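Local coordinates for putative uncharacterized protein (Singapore grouper iridovirus, PDB 3RJ2), which binds histone H3 and may in this way act on host chromatin during infection, at residues C9-A14 with T19-N24; R67-T72 with K90-A95; N102-L105 with D110-M113. All coordinates share one frame; numbering follows the deposited sequence.

Overall arrangement
The three contacts follow one another along the chain and illustrate how a small beta-rich protein combines two sheets. Contact 1 belongs to the four-stranded antiparallel sheet, with 18-22 as one of its two outermost strands. Contacts 2 and 3 belong to the six-stranded mixed sheet, and helix 101-104 of contact 3 comes directly after strand 94-98 of contact 2. The centres of contacts 1 and 2 are about 16 Å apart, and the two meet where Phe11 CZ packs on Ala95 CB at 4.1 Å. The centre of contact 3 is about 21 Å from that of contact 2 and about 23 Å from that of contact 1. Together they sample both sheets, whose packing builds the body of the protein.

Contact 1: C9-A14 with T19-N24; sequences CEFVNA and TTILVN
A beta hairpin, strands 6-12 and 18-22, brings Cys9 and Phe11 opposite Ile21 and Thr19 at the edge of the four-stranded antiparallel sheet. Two hydrogen-bonded pairs do the joining. Cys9 N gives a bond to Ile21 O (2.8 Å), and Cys9 O takes one from Ile21 N (2.7 Å) that lies in the carbonyl plane. Phe11 repeats the exchange with Thr19: the bond from Thr19 N to Phe11 O is nearly straight (171° at the hydrogen), whereas Phe11 N approaches Thr19 O from 23° off the carbonyl plane. Between them sits the non-hydrogen-bonded pair Glu10 and Thr20, with Glu10 CA turned to Thr19 O in a CA-H...O contact of 3.4 Å.

The hairpin has two unlike faces. On the one carrying Cys9, Phe11, Thr19 and Ile21, Phe11 CD1 reaches Ile21 CD1 at 4.2 Å, and both these side chains press on strand 31-37 of the other sheet; Tyr36 and Tyr42 meet the Phe11 ring. On the other face Glu10 and Thr20 run side by side, pointing the same way. With Glu10 CG anti to its carbonyl carbon (chi1 -69°), that methylene passes 3.7 Å from Thr20 OG1.

Contact 2: R67-T72 with K90-A95; sequences RYITHT and KDAAYA
The flat carboxylate of Asp91 is met broadside by Ile69: the terminal methyl CD1 stands almost equally far from Asp91 CG (3.8 Å) and from OD1 (3.7 Å), over the flat of the group instead of beyond an oxygen. Two further flat groups lie within 67-72. The Tyr68 ring carries the backbone N of Thr70 over the centre of one face, 3.6 Å above the plane. At its edge, in plane, is His71 ND1, which shares a hydrogen bond of 2.6 Å with Tyr68 OH; the bond ties the two rings together along the strand and limits the rotation of both.

Across the contact the meeting is apolar against backbone and carboxylate. Ile69 and Asp91 come from opposite directions, and Ile69 CD1 also comes within 3.4 Å of Asp91 O and 3.6 Å of Ala92 CA, so it sits between the carboxylate and the backbone of 91-92. The extended end of the isoleucine (chi2 163°) gives the methyl this reach, while CG2 lies near Asp91 OD1 and CG1 near OD2. Ala92 CB completes the seat at 4.1 Å from the same CD1. Pro89 also touches Ile69 and Phe38 touches Ala92, which is buried, whereas Asp91 is exposed.

Strands 68-75 and 94-98 are not neighbours in the six-stranded sheet; strand 56-62 runs between them. Each flanking segment breaks its regular pairing with that strand: Ile69 and Thr70 both face Phe61, and Ala93 and Tyr94 both face Phe62. The helix-like psi of Ile69 (-53°) accompanies the first of these. The arrangement is thus a pair of classic beta bulges set on either side of one strand.

Contact 3: N102-L105 with D110-M113; sequences NVSL and DVHM
Ser104 and Val111 pack against each other where a short helix, 101-104, is followed by a loop and then by strand 111-116 of the six-stranded sheet. This helix-loop-strand connection follows strand 94-98 and delivers the chain to the far side of strand 31-37, which lies between the two strands in the sheet. The tight part of the contact is on the buried side. Ser104 CB comes to 3.4 Å from Val111 CG2, shorter than usual van der Waals contact, which suggests tight packing here. With CG1 anti to the backbone N (chi1 -180°), Val111 keeps CG2 beside that nitrogen, and this is the branch that meets the serine. Cys31 of strand 31-37 and Phe131 of helix 128-136 touch both Ser104 and Val111, which sets the pair between the sheet and the C-terminal helix.

The other side of the contact is looser and borders solvent. There Val103 and Asp110 cross at about a right angle, and a methyl faces a carboxylate: Val103 CG1 lies 3.5 Å from Asp110 OD2 and 4.1 Å from Asp110 CB. The approach is a van der Waals contact between a methyl and a carboxylate oxygen; Asp110, being exposed, is probably ionised and solvated. Val103 O accepts weak hydrogen bonds from Thr106 OG1 and Asn107 ND2 in the loop. Ser104 directs its hydroxyl between the backbone N and the carbonyl carbon (chi1 69°), leaving CB to make the close approach, while OG stands 4.1 Å from Val111 CG2.

Contact 1: C9-A14 with T19-N24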
# COMPACT_ATOMS: atom_id res chain seq x y z
N CYS A 9 -0.46 -3.08 8.88
CA CYS A 9 -1.85 -3.01 8.43
C CYS A 9 -2.73 -4.04 9.12
O CYS A 9 -2.48 -5.25 9.01
CB CYS A 9 -1.94 -3.23 6.91
SG CYS A 9 -0.84 -2.22 5.92
N GLU A 10 -3.75 -3.54 9.82
CA GLU A 10 -4.84 -4.36 10.34
C GLU A 10 -6.07 -4.23 9.45
O GLU A 10 -6.74 -3.20 9.43
CB GLU A 10 -5.22 -3.97 11.78
CG GLU A 10 -4.18 -4.30 12.82
CD GLU A 10 -4.64 -3.99 14.27
OE1 GLU A 10 -5.57 -3.17 14.46
OE2 GLU A 10 -4.06 -4.58 15.21
N PHE A 11 -6.35 -5.29 8.70
CA PHE A 11 -7.55 -5.41 7.90
C PHE A 11 -8.62 -6.04 8.76
O PHE A 11 -8.38 -7.08 9.36
CB PHE A 11 -7.29 -6.24 6.65
CG PHE A 11 -6.51 -5.51 5.61
CD1 PHE A 11 -5.14 -5.67 5.51
CD2 PHE A 11 -7.15 -4.64 4.73
CE1 PHE A 11 -4.42 -4.99 4.55
CE2 PHE A 11 -6.43 -3.95 3.77
CZ PHE A 11 -5.06 -4.13 3.68
N VAL A 12 -9.77 -5.38 8.84
CA VAL A 12 -10.87 -5.80 9.72
C VAL A 12 -12.03 -6.25 8.85
O VAL A 12 -12.41 -5.52 7.94
CB VAL A 12 -11.32 -4.63 10.64
CG1 VAL A 12 -12.27 -5.12 11.74
CG2 VAL A 12 -10.12 -3.94 11.27
N ASN A 13 -12.58 -7.44 9.11
CA ASN A 13 -13.77 -7.88 8.37
C ASN A 13 -15.07 -7.32 8.98
O ASN A 13 -15.01 -6.51 9.90
CB ASN A 13 -13.79 -9.41 8.18
CG ASN A 13 -14.08 -10.19 9.47
OD1 ASN A 13 -14.39 -9.62 10.52
ND2 ASN A 13 -13.97 -11.51 9.39
N ALA A 14 -16.23 -7.77 8.49
CA ALA A 14 -17.52 -7.22 8.91
C ALA A 14 -17.86 -7.45 10.38
O ALA A 14 -18.60 -6.69 10.99
CB ALA A 14 -18.65 -7.75 8.02
N THR A 19 -7.02 -9.02 10.67
CA THR A 19 -5.91 -9.71 10.04
C THR A 19 -4.77 -8.70 9.96
O THR A 19 -4.88 -7.65 9.32
CB THR A 19 -6.31 -10.23 8.64
OG1 THR A 19 -7.38 -11.18 8.77
CG2 THR A 19 -5.13 -10.89 7.90
N THR A 20 -3.68 -9.01 10.65
CA THR A 20 -2.54 -8.12 10.68
C THR A 20 -1.53 -8.53 9.63
O THR A 20 -1.21 -9.72 9.48
CB THR A 20 -1.91 -8.06 12.08
OG1 THR A 20 -2.92 -7.73 13.03
CG2 THR A 20 -0.80 -7.00 12.12
N ILE A 21 -1.05 -7.55 8.88
CA ILE A 21 0.01 -7.77 7.92
C ILE A 21 1.09 -6.73 8.17
O ILE A 21 0.80 -5.55 8.30
CB ILE A 21 -0.52 -7.69 6.48
CG1 ILE A 21 -1.51 -8.83 6.24
CG2 ILE A 21 0.63 -7.74 5.47
CD1 ILE A 21 -2.27 -8.73 4.99
N LEU A 22 2.34 -7.18 8.25
CA LEU A 22 3.46 -6.28 8.45
C LEU A 22 4.20 -6.19 7.13
O LEU A 22 4.84 -7.16 6.71
CB LEU A 22 4.38 -6.79 9.56
CG LEU A 22 5.04 -5.82 10.53
CD1 LEU A 22 6.18 -6.52 11.30
CD2 LEU A 22 5.57 -4.58 9.86
N VAL A 23 4.13 -5.05 6.45
CA VAL A 23 4.72 -4.96 5.11
C VAL A 23 6.25 -5.14 4.99
O VAL A 23 6.70 -6.13 4.40
CB VAL A 23 4.19 -3.76 4.31
CG1 VAL A 23 4.86 -3.71 2.97
CG2 VAL A 23 2.68 -3.93 4.12
N ASN A 24 7.06 -4.25 5.53
CA ASN A 24 8.51 -4.37 5.29
C ASN A 24 9.40 -4.63 6.53
O ASN A 24 9.41 -3.84 7.44
CB ASN A 24 8.97 -3.12 4.53
CG ASN A 24 10.47 -2.99 4.43
OD1 ASN A 24 11.17 -3.97 4.21
ND2 ASN A 24 10.96 -1.77 4.58

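Contact 2: R67-T72 with K90-A95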
# COMPACT_ATOMS: atom_id res chain seq x y z
N ARG A 67 -9.76 -3.78 -11.42
CA ARG A 67 -9.96 -2.39 -11.84
C ARG A 67 -9.98 -1.40 -10.67
O ARG A 67 -10.51 -1.70 -9.59
CB ARG A 67 -11.25 -2.26 -12.68
CG ARG A 67 -11.22 -2.93 -14.06
CD ARG A 67 -12.39 -2.43 -14.96
NE ARG A 67 -12.95 -3.49 -15.81
CZ ARG A 67 -13.97 -3.33 -16.66
NH1 ARG A 67 -14.56 -2.14 -16.80
NH2 ARG A 67 -14.40 -4.36 -17.39
N TYR A 68 -9.42 -0.22 -10.90
CA TYR A 68 -9.40 0.86 -9.93
C TYR A 68 -10.78 1.21 -9.37
O TYR A 68 -11.74 1.41 -10.13
CB TYR A 68 -8.80 2.10 -10.59
CG TYR A 68 -8.82 3.34 -9.73
CD1 TYR A 68 -9.84 4.28 -9.86
CD2 TYR A 68 -7.80 3.59 -8.81
CE1 TYR A 68 -9.87 5.43 -9.06
CE2 TYR A 68 -7.80 4.72 -8.04
CZ TYR A 68 -8.83 5.64 -8.16
OH TYR A 68 -8.79 6.76 -7.36
N ILE A 69 -10.88 1.30 -8.04
CA ILE A 69 -12.10 1.80 -7.39
C ILE A 69 -11.84 3.19 -6.84
O ILE A 69 -12.61 4.13 -7.09
CB ILE A 69 -12.55 0.94 -6.19
CG1 ILE A 69 -12.80 -0.51 -6.60
CG2 ILE A 69 -13.81 1.55 -5.55
CD1 ILE A 69 -12.84 -1.48 -5.44
N THR A 70 -10.78 3.31 -6.06
CA THR A 70 -10.49 4.54 -5.35
C THR A 70 -9.11 4.47 -4.68
O THR A 70 -8.55 3.39 -4.51
CB THR A 70 -11.58 4.85 -4.29
OG1 THR A 70 -11.52 6.22 -3.91
CG2 THR A 70 -11.43 3.96 -3.06
N HIS A 71 -8.57 5.64 -4.33
CA HIS A 71 -7.32 5.73 -3.57
C HIS A 71 -7.40 6.82 -2.52
O HIS A 71 -8.27 7.71 -2.58
CB HIS A 71 -6.12 5.97 -4.51
CG HIS A 71 -6.05 7.37 -5.05
ND1 HIS A 71 -6.82 7.80 -6.11
CD2 HIS A 71 -5.28 8.42 -4.69
CE1 HIS A 71 -6.54 9.07 -6.36
NE2 HIS A 71 -5.61 9.47 -5.52
N THR A 72 -6.50 6.73 -1.54
CA THR A 72 -6.30 7.77 -0.54
C THR A 72 -4.78 8.01 -0.47
O THR A 72 -4.00 7.08 -0.68
CB THR A 72 -6.85 7.36 0.87
OG1 THR A 72 -8.22 6.94 0.77
CG2 THR A 72 -6.78 8.51 1.85
N LYS A 90 -16.90 -1.48 -0.55
CA LYS A 90 -17.72 -2.70 -0.71
C LYS A 90 -17.16 -3.70 -1.73
O LYS A 90 -17.13 -4.91 -1.49
CB LYS A 90 -19.16 -2.30 -1.13
CG LYS A 90 -20.21 -2.43 -0.01
CD LYS A 90 -21.64 -1.99 -0.44
CE LYS A 90 -22.62 -2.12 0.75
NZ LYS A 90 -23.85 -1.22 0.69
N ASP A 91 -16.74 -3.18 -2.89
CA ASP A 91 -16.26 -3.99 -4.02
C ASP A 91 -14.74 -4.17 -4.09
O ASP A 91 -14.21 -4.60 -5.12
CB ASP A 91 -16.77 -3.41 -5.35
CG ASP A 91 -16.59 -1.92 -5.43
OD1 ASP A 91 -16.41 -1.26 -4.39
OD2 ASP A 91 -16.66 -1.37 -6.55
N ALA A 92 -14.05 -3.85 -3.00
CA ALA A 92 -12.61 -4.03 -2.96
C ALA A 92 -12.27 -5.50 -2.84
O ALA A 92 -12.78 -6.19 -1.96
CB ALA A 92 -11.99 -3.23 -1.82
N ALA A 93 -11.41 -5.97 -3.75
CA ALA A 93 -10.87 -7.33 -3.72
C ALA A 93 -9.34 -7.33 -3.56
O ALA A 93 -8.74 -8.39 -3.32
CB ALA A 93 -11.27 -8.07 -4.98
N TYR A 94 -8.73 -6.15 -3.70
CA TYR A 94 -7.27 -5.97 -3.63
C TYR A 94 -6.92 -4.63 -3.03
O TYR A 94 -7.63 -3.64 -3.26
CB TYR A 94 -6.61 -5.92 -5.02
CG TYR A 94 -6.77 -7.13 -5.89
CD1 TYR A 94 -5.80 -8.12 -5.92
CD2 TYR A 94 -7.88 -7.26 -6.71
CE1 TYR A 94 -5.93 -9.23 -6.74
CE2 TYR A 94 -8.03 -8.36 -7.53
CZ TYR A 94 -7.06 -9.34 -7.55
OH TYR A 94 -7.23 -10.43 -8.37
N ALA A 95 -5.81 -4.60 -2.31
CA ALA A 95 -5.24 -3.35 -1.83
C ALA A 95 -3.81 -3.23 -2.36
O ALA A 95 -3.14 -4.23 -2.59
CB ALA A 95 -5.26 -3.28 -0.30

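Contact 3: N102-L105 with D110-M113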
# COMPACT_ATOMS: atom_id res chain seq x y z
N ASN A 102 5.77 10.24 -2.77
CA ASN A 102 6.35 11.59 -2.90
C ASN A 102 7.67 11.56 -3.65
O ASN A 102 8.07 12.56 -4.23
CB ASN A 102 6.47 12.34 -1.56
CG ASN A 102 7.31 11.61 -0.55
OD1 ASN A 102 8.40 12.08 -0.17
ND2 ASN A 102 6.83 10.46 -0.10
N VAL A 103 8.33 10.40 -3.61
CA VAL A 103 9.57 10.14 -4.34
C VAL A 103 9.31 9.39 -5.67
O VAL A 103 9.64 9.90 -6.73
CB VAL A 103 10.57 9.35 -3.46
CG1 VAL A 103 11.77 8.86 -4.27
CG2 VAL A 103 11.04 10.22 -2.27
N SER A 104 8.68 8.22 -5.60
CA SER A 104 8.53 7.34 -6.76
C SER A 104 7.65 7.87 -7.89
O SER A 104 7.81 7.47 -9.04
CB SER A 104 8.03 5.95 -6.32
OG SER A 104 6.70 5.98 -5.86
N LEU A 105 6.73 8.78 -7.59
CA LEU A 105 5.83 9.29 -8.63
C LEU A 105 6.58 10.08 -9.69
O LEU A 105 6.29 9.98 -10.87
CB LEU A 105 4.68 10.12 -8.07
CG LEU A 105 3.68 10.72 -9.05
CD1 LEU A 105 2.98 9.65 -9.90
CD2 LEU A 105 2.67 11.61 -8.34
N ASP A 110 13.25 4.84 -8.84
CA ASP A 110 13.68 4.67 -7.45
C ASP A 110 12.96 3.49 -6.74
O ASP A 110 13.36 3.09 -5.65
CB ASP A 110 13.49 5.98 -6.64
CG ASP A 110 14.54 7.08 -7.00
OD1 ASP A 110 15.40 6.90 -7.91
OD2 ASP A 110 14.50 8.16 -6.36
N VAL A 111 11.89 2.97 -7.34
CA VAL A 111 11.22 1.77 -6.81
C VAL A 111 12.03 0.55 -7.20
O VAL A 111 12.25 0.32 -8.38
CB VAL A 111 9.80 1.58 -7.39
CG1 VAL A 111 9.15 0.33 -6.79
CG2 VAL A 111 8.94 2.78 -7.13
N HIS A 112 12.46 -0.25 -6.22
CA HIS A 112 13.18 -1.49 -6.54
C HIS A 112 12.57 -2.75 -5.98
O HIS A 112 13.09 -3.85 -6.20
CB HIS A 112 14.66 -1.40 -6.17
CG HIS A 112 15.47 -0.61 -7.15
ND1 HIS A 112 16.58 0.12 -6.79
CD2 HIS A 112 15.31 -0.42 -8.48
CE1 HIS A 112 17.07 0.71 -7.86
NE2 HIS A 112 16.32 0.40 -8.90
N MET A 113 11.45 -2.61 -5.27
CA MET A 113 10.82 -3.75 -4.59
C MET A 113 9.31 -3.73 -4.77
O MET A 113 8.68 -2.69 -4.59
CB MET A 113 11.17 -3.68 -3.10
CG MET A 113 10.62 -4.80 -2.25
SD MET A 113 11.35 -6.42 -2.55
CE MET A 113 13.10 -6.07 -2.30